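Local atomic coordinates of dehydratase, IlvD/Edd family (Caulobacter crescentus, PDB entry 5OYN), a protein that catalyses the dehydration of D-xylonate, and of D-gluconate about as efficiently, to 2-dehydro-3-deoxy sugar acids, using a [2Fe-2S] cluster and magnesium. Residues G58-T62 against H73-V77; P95-I99 against D111-S115. All blocks are in the same frame, centred on the assembly; numbering follows the deposited sequence.

Interaction 1 of 2, residues G58-T62 against H73-V77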
ATOM      1  N   GLY A  58       7.388  -4.667  18.049  1.00 52.09           N
ATOM      2  CA  GLY A  58       7.986  -4.928  16.760  1.00 51.51           C
ATOM      3  C   GLY A  58       7.193  -5.964  15.985  1.00 59.92           C
ATOM      4  O   GLY A  58       6.551  -6.849  16.555  1.00 59.44           O
ATOM      5  N   ILE A  59       7.209  -5.826  14.661  1.00 57.69           N
ATOM      6  CA  ILE A  59       6.680  -6.833  13.743  1.00 55.50           C
ATOM      7  C   ILE A  59       7.818  -7.154  12.781  1.00 51.26           C
ATOM      8  O   ILE A  59       8.230  -6.294  11.992  1.00 53.93           O
ATOM      9  CB  ILE A  59       5.418  -6.350  12.994  1.00 52.28           C
ATOM     10  CG1 ILE A  59       4.352  -5.873  13.977  1.00 47.32           C
ATOM     11  CG2 ILE A  59       4.793  -7.463  12.164  1.00 41.49           C
ATOM     12  CD1 ILE A  59       3.140  -5.280  13.298  1.00 51.22           C
ATOM     13  N   ALA A  60       8.358  -8.368  12.863  1.00 51.36           N
ATOM     14  CA  ALA A  60       9.490  -8.734  12.010  1.00 50.67           C
ATOM     15  C   ALA A  60       8.936  -9.246  10.685  1.00 53.39           C
ATOM     16  O   ALA A  60       8.508 -10.400  10.575  1.00 48.66           O
ATOM     17  CB  ALA A  60      10.396  -9.751  12.686  1.00 47.42           C
ATOM     18  N   GLN A  61       8.936  -8.359   9.684  1.00 55.93           N
ATOM     19  CA  GLN A  61       8.362  -8.631   8.373  1.00 50.71           C
ATOM     20  C   GLN A  61       9.286  -9.512   7.553  1.00 50.37           C
ATOM     21  O   GLN A  61      10.463  -9.191   7.365  1.00 53.58           O
ATOM     22  CB  GLN A  61       8.115  -7.324   7.629  1.00 51.06           C
ATOM     23  CG  GLN A  61       7.565  -7.524   6.236  1.00 54.25           C
ATOM     24  CD  GLN A  61       6.216  -8.211   6.251  1.00 53.59           C
ATOM     25  OE1 GLN A  61       6.141  -9.438   6.262  1.00 53.43           O
ATOM     26  NE2 GLN A  61       5.140  -7.422   6.270  1.00 51.51           N
ATOM     27  N   THR A  62       8.749 -10.608   7.035  1.00 48.65           N
ATOM     28  CA  THR A  62       9.540 -11.492   6.199  1.00 50.18           C
ATOM     29  C   THR A  62       9.082 -11.524   4.753  1.00 52.50           C
ATOM     30  O   THR A  62       9.820 -12.030   3.897  1.00 53.66           O
ATOM     31  CB  THR A  62       9.529 -12.915   6.770  1.00 55.65           C
ATOM     32  OG1 THR A  62       8.174 -13.375   6.904  1.00 48.95           O
ATOM     33  CG2 THR A  62      10.256 -12.940   8.127  1.00 45.68           C
ATOM     34  N   HIS A  73       2.384 -11.764   4.157  1.00 49.53           N
ATOM     35  CA  HIS A  73       2.509 -10.893   5.310  1.00 51.91           C
ATOM     36  C   HIS A  73       2.548  -9.421   4.932  1.00 50.32           C
ATOM     37  O   HIS A  73       2.470  -8.578   5.822  1.00 52.07           O
ATOM     38  CB  HIS A  73       3.751 -11.268   6.112  1.00 48.88           C
ATOM     39  CG  HIS A  73       3.638 -12.583   6.818  1.00 49.68           C
ATOM     40  ND1 HIS A  73       2.874 -12.751   7.951  1.00 47.52           N
ATOM     41  CD2 HIS A  73       4.184 -13.792   6.548  1.00 49.59           C
ATOM     42  CE1 HIS A  73       2.963 -14.005   8.358  1.00 48.92           C
ATOM     43  NE2 HIS A  73       3.751 -14.660   7.522  1.00 51.28           N
ATOM     44  N   LEU A  74       2.662  -9.080   3.648  1.00 53.21           N
ATOM     45  CA  LEU A  74       2.552  -7.670   3.283  1.00 48.63           C
ATOM     46  C   LEU A  74       1.119  -7.176   3.427  1.00 49.87           C
ATOM     47  O   LEU A  74       0.899  -6.024   3.823  1.00 49.52           O
ATOM     48  CB  LEU A  74       3.070  -7.448   1.863  1.00 49.16           C
ATOM     49  CG  LEU A  74       4.583  -7.659   1.718  1.00 56.67           C
ATOM     50  CD1 LEU A  74       5.054  -7.422   0.287  1.00 52.38           C
ATOM     51  CD2 LEU A  74       5.360  -6.786   2.701  1.00 53.27           C
ATOM     52  N   ASP A  75       0.132  -8.032   3.146  1.00 54.78           N
ATOM     53  CA  ASP A  75      -1.257  -7.676   3.403  1.00 54.68           C
ATOM     54  C   ASP A  75      -1.686  -7.993   4.834  1.00 59.00           C
ATOM     55  O   ASP A  75      -2.488  -7.240   5.405  1.00 55.98           O
ATOM     56  CB  ASP A  75      -2.183  -8.371   2.391  1.00 66.34           C
ATOM     57  CG  ASP A  75      -3.594  -7.726   2.319  1.00 95.13           C
ATOM     58  OD1 ASP A  75      -4.003  -7.247   1.215  1.00 88.32           O
ATOM     59  OD2 ASP A  75      -4.300  -7.722   3.360  1.00 95.79           O
ATOM     60  N   LEU A  76      -1.145  -9.057   5.457  1.00 55.89           N
ATOM     61  CA  LEU A  76      -1.576  -9.388   6.814  1.00 50.19           C
ATOM     62  C   LEU A  76      -1.005  -8.445   7.852  1.00 49.70           C
ATOM     63  O   LEU A  76      -1.582  -8.329   8.938  1.00 50.13           O
ATOM     64  CB  LEU A  76      -1.176 -10.799   7.212  1.00 47.45           C
ATOM     65  CG  LEU A  76      -1.686 -11.999   6.448  1.00 47.76           C
ATOM     66  CD1 LEU A  76      -0.974 -13.220   7.028  1.00 44.43           C
ATOM     67  CD2 LEU A  76      -3.181 -12.102   6.588  1.00 44.80           C
ATOM     68  N   VAL A  77       0.126  -7.797   7.559  1.00 47.19           N
ATOM     69  CA  VAL A  77       0.749  -6.931   8.551  1.00 43.89           C
ATOM     70  C   VAL A  77      -0.237  -5.884   9.039  1.00 53.75           C
ATOM     71  O   VAL A  77      -0.208  -5.503  10.212  1.00 56.37           O
ATOM     72  CB  VAL A  77       2.023  -6.285   7.977  1.00 51.81           C
ATOM     73  CG1 VAL A  77       1.682  -5.283   6.856  1.00 46.45           C
ATOM     74  CG2 VAL A  77       2.816  -5.626   9.089  1.00 53.40           C
TER
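Strand 58-61, with Ile59 and Gln61, runs nearly antiparallel to helix 73-77, with His73 and Val77; the angle is 164° and the axes come within 10.1 Å. This is the first strand-helix pairing of a beta-alpha-beta unit, in which helix 73-87 packs on the parallel sheet and leads to strand 90-95. Gln61 makes the main polar link. Its CG lies anti to the backbone N (chi1 178°), and a bend at chi2 carries the amide over to the first turn of the helix. There NE2 donates to the carbonyl O of His73 at 2.9 Å. The bond is fairly straight, and the acceptor lies close to the amide plane of Gln61. NE2 comes from above the carbonyl plane of His73. On the opposite face of that plane the same O accepts the helical bond from Val77 N, so two donors grip it. Glu93 OE1 takes a second bond from Gln61 NE2, and Gly63 N donates to OE1; together these partners fix which way round the amide sits. Apolar groups pack around it. Leu74 CD2 lies 3.6 Å from Gln61 NE2, its side chain crossing that of Gln61 at about a right angle. Val77 CB lies 3.7 Å from the same nitrogen. One turn further into the helix than His73, Val77 also points at the strand. The His73 side chain runs beside Thr62, both pointing the same way. The far end of its ring is held by the sheet, where NE2 bonds to Thr135 O, and the Thr62 hydroxyl bonds to that of Thr134. The purely apolar link between strand and helix is methyl to methyl, Ile59 CG2 to Val77 CG2 at 4.1 Å.

Interaction 2 of 2, residues P95-I99 against D111-S115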
ATOM      1  N   PRO A  95      12.100  -5.068   8.757  1.00 56.47           N
ATOM      2  CA  PRO A  95      12.413  -6.274   7.988  1.00 49.86           C
ATOM      3  C   PRO A  95      13.564  -7.071   8.567  1.00 55.07           C
ATOM      4  O   PRO A  95      14.256  -6.613   9.487  1.00 55.39           O
ATOM      5  CB  PRO A  95      12.777  -5.706   6.617  1.00 48.35           C
ATOM      6  CG  PRO A  95      13.420  -4.387   6.932  1.00 48.48           C
ATOM      7  CD  PRO A  95      12.837  -3.896   8.245  1.00 55.23           C
ATOM      8  N   VAL A  96      13.766  -8.268   8.018  1.00 50.79           N
ATOM      9  CA  VAL A  96      14.904  -9.114   8.318  1.00 54.61           C
ATOM     10  C   VAL A  96      15.551  -9.531   7.003  1.00 55.40           C
ATOM     11  O   VAL A  96      15.047  -9.241   5.921  1.00 55.43           O
ATOM     12  CB  VAL A  96      14.514 -10.352   9.156  1.00 54.53           C
ATOM     13  CG1 VAL A  96      14.140  -9.929  10.556  1.00 55.48           C
ATOM     14  CG2 VAL A  96      13.367 -11.100   8.502  1.00 52.14           C
ATOM     15  N   HIS A  97      16.681 -10.206   7.112  1.00 60.70           N
ATOM     16  CA  HIS A  97      17.323 -10.772   5.941  1.00 55.92           C
ATOM     17  C   HIS A  97      16.325 -11.674   5.212  1.00 55.00           C
ATOM     18  O   HIS A  97      15.650 -12.488   5.858  1.00 54.60           O
ATOM     19  CB  HIS A  97      18.568 -11.544   6.375  1.00 55.96           C
ATOM     20  CG  HIS A  97      19.329 -12.152   5.245  1.00 60.06           C
ATOM     21  ND1 HIS A  97      19.956 -11.396   4.279  1.00 61.46           N
ATOM     22  CD2 HIS A  97      19.556 -13.447   4.920  1.00 59.10           C
ATOM     23  CE1 HIS A  97      20.541 -12.200   3.408  1.00 60.60           C
ATOM     24  NE2 HIS A  97      20.312 -13.449   3.774  1.00 56.53           N
ATOM     25  N   PRO A  98      16.152 -11.517   3.901  1.00 59.15           N
ATOM     26  CA  PRO A  98      15.158 -12.324   3.184  1.00 56.66           C
ATOM     27  C   PRO A  98      15.644 -13.736   2.945  1.00 53.89           C
ATOM     28  O   PRO A  98      16.841 -13.994   2.811  1.00 58.32           O
ATOM     29  CB  PRO A  98      14.995 -11.577   1.854  1.00 52.84           C
ATOM     30  CG  PRO A  98      16.303 -10.933   1.638  1.00 53.26           C
ATOM     31  CD  PRO A  98      16.744 -10.493   3.026  1.00 58.41           C
ATOM     32  N   ILE A  99      14.688 -14.659   2.894  1.00 58.25           N
ATOM     33  CA  ILE A  99      14.984 -16.075   2.686  1.00 59.11           C
ATOM     34  C   ILE A  99      13.901 -16.681   1.801  1.00 64.09           C
ATOM     35  O   ILE A  99      12.721 -16.695   2.171  1.00 63.77           O
ATOM     36  CB  ILE A  99      15.078 -16.864   4.001  1.00 59.25           C
ATOM     37  CG1 ILE A  99      16.014 -16.169   5.012  1.00 58.80           C
ATOM     38  CG2 ILE A  99      15.492 -18.302   3.696  1.00 60.44           C
ATOM     39  CD1 ILE A  99      16.330 -17.000   6.263  1.00 58.28           C
ATOM     40  N   ASP A 111      21.251 -19.055   5.182  1.00 63.18           N
ATOM     41  CA  ASP A 111      20.673 -17.775   5.557  1.00 60.31           C
ATOM     42  C   ASP A 111      20.032 -17.779   6.933  1.00 60.70           C
ATOM     43  O   ASP A 111      19.887 -16.707   7.533  1.00 56.48           O
ATOM     44  CB  ASP A 111      19.648 -17.351   4.506  1.00 59.48           C
ATOM     45  CG  ASP A 111      20.312 -16.811   3.252  1.00 66.03           C
ATOM     46  OD1 ASP A 111      21.415 -16.234   3.390  1.00 63.88           O
ATOM     47  OD2 ASP A 111      19.751 -16.966   2.141  1.00 67.09           O
ATOM     48  N   ARG A 112      19.662 -18.951   7.455  1.00 60.33           N
ATOM     49  CA  ARG A 112      18.962 -18.983   8.730  1.00 56.17           C
ATOM     50  C   ARG A 112      19.795 -18.337   9.823  1.00 59.42           C
ATOM     51  O   ARG A 112      19.287 -17.533  10.613  1.00 59.34           O
ATOM     52  CB  ARG A 112      18.608 -20.412   9.096  1.00 54.23           C
ATOM     53  CG  ARG A 112      17.722 -20.502  10.308  1.00 58.24           C
ATOM     54  CD  ARG A 112      17.793 -21.881  10.918  1.00 60.25           C
ATOM     55  NE  ARG A 112      18.951 -21.988  11.791  1.00 63.26           N
ATOM     56  CZ  ARG A 112      19.521 -23.132  12.147  1.00 60.55           C
ATOM     57  NH1 ARG A 112      19.042 -24.286  11.708  1.00 60.01           N
ATOM     58  NH2 ARG A 112      20.570 -23.113  12.950  1.00 69.23           N
ATOM     59  N   ASN A 113      21.089 -18.649   9.861  1.00 61.42           N
ATOM     60  CA  ASN A 113      21.935 -18.090  10.905  1.00 61.55           C
ATOM     61  C   ASN A 113      22.217 -16.614  10.650  1.00 59.19           C
ATOM     62  O   ASN A 113      22.238 -15.811  11.592  1.00 57.35           O
ATOM     63  CB  ASN A 113      23.227 -18.906  11.014  1.00 67.31           C
ATOM     64  CG  ASN A 113      23.010 -20.277  11.685  1.00 65.79           C
ATOM     65  OD1 ASN A 113      22.080 -20.462  12.476  1.00 64.65           O
ATOM     66  ND2 ASN A 113      23.875 -21.232  11.371  1.00 65.07           N
ATOM     67  N   LEU A 114      22.404 -16.236   9.379  1.00 61.06           N
ATOM     68  CA  LEU A 114      22.617 -14.832   9.032  1.00 54.89           C
ATOM     69  C   LEU A 114      21.399 -13.983   9.377  1.00 54.15           C
ATOM     70  O   LEU A 114      21.531 -12.873   9.898  1.00 59.89           O
ATOM     71  CB  LEU A 114      22.964 -14.706   7.549  1.00 50.89           C
ATOM     72  CG  LEU A 114      23.133 -13.293   6.983  1.00 58.57           C
ATOM     73  CD1 LEU A 114      24.132 -12.472   7.770  1.00 56.71           C
ATOM     74  CD2 LEU A 114      23.529 -13.350   5.514  1.00 61.25           C
ATOM     75  N   SER A 115      20.202 -14.480   9.084  1.00 54.51           N
ATOM     76  CA  SER A 115      19.000 -13.767   9.489  1.00 51.62           C
ATOM     77  C   SER A 115      18.902 -13.706  11.010  1.00 54.90           C
ATOM     78  O   SER A 115      18.528 -12.673  11.578  1.00 58.99           O
ATOM     79  CB  SER A 115      17.778 -14.446   8.867  1.00 54.30           C
ATOM     80  OG  SER A 115      16.563 -13.817   9.225  1.00 53.73           O
TER
HETATM   81  O   HOH W   1      18.565 -10.389   9.406  1.00 55.03           O
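The chi1 of His97, -179°, swings its ring out opposite the backbone N, and Asp111 turns its carboxylate back beside its own N, so that the two groups meet. His97 NE2 donates to Asp111 OD1 at 3.0 Å, a weak bond with an N-H...O angle of 149°. The oxygen sits at the ring edge, but the ring and carboxylate planes are turned 71° apart. Asp111 has a stronger partner in Arg104, which forms a salt bridge with OD2. Leu114 lies over one face of the imidazole. Its CD2 is 3.9 Å from the ring centroid, a CH-pi contact set toward the rim. Nearer the backbone, His97 CB packs on Ser115 CB at 3.9 Å. A water joins the main chains here, accepting from His97 N and donating to Ser115 O. With an alanine here in place of His97, Asp111 OD1 would probably lose this donor and Leu114 CD2 the ring face it rests on. Further along the loop, Ile99 reaches the helix with CD1, which touches Asp111 CB at 3.8 Å and Ser115 CB at 3.9 Å. The second subunit also packs here, with its Gly118 against His97 and its Glu121 against Leu114. The loop leaves the C-terminal end of strand 90-95 and lies against helix 109-125. It continues into Phe100 and Asn102 of the [2Fe-2S] pocket and the magnesium ligand Glu101, a loop-borne site at the end of a parallel sheet strand.

How the interactions relate
The two contacts follow one another along the chain: interaction 1 closes at the start of helix 73-87, and interaction 2 opens where strand 90-95 ends. Their centres are 14 Å apart. The link between them is the parallel sheet, in which strands 56-61 and 90-95 are neighbours, joined by helix 73-87. The contacts touch directly where Thr62 CG2 packs on Val96 CG2 at 3.6 Å. Both lie in the N-terminal family region and near the [2Fe-2S] cluster: the side chain of Thr62 is about 10 Å from it and that of Ile99 about 8 Å. Successive strand ends and their loops thus converge on the cofactor site.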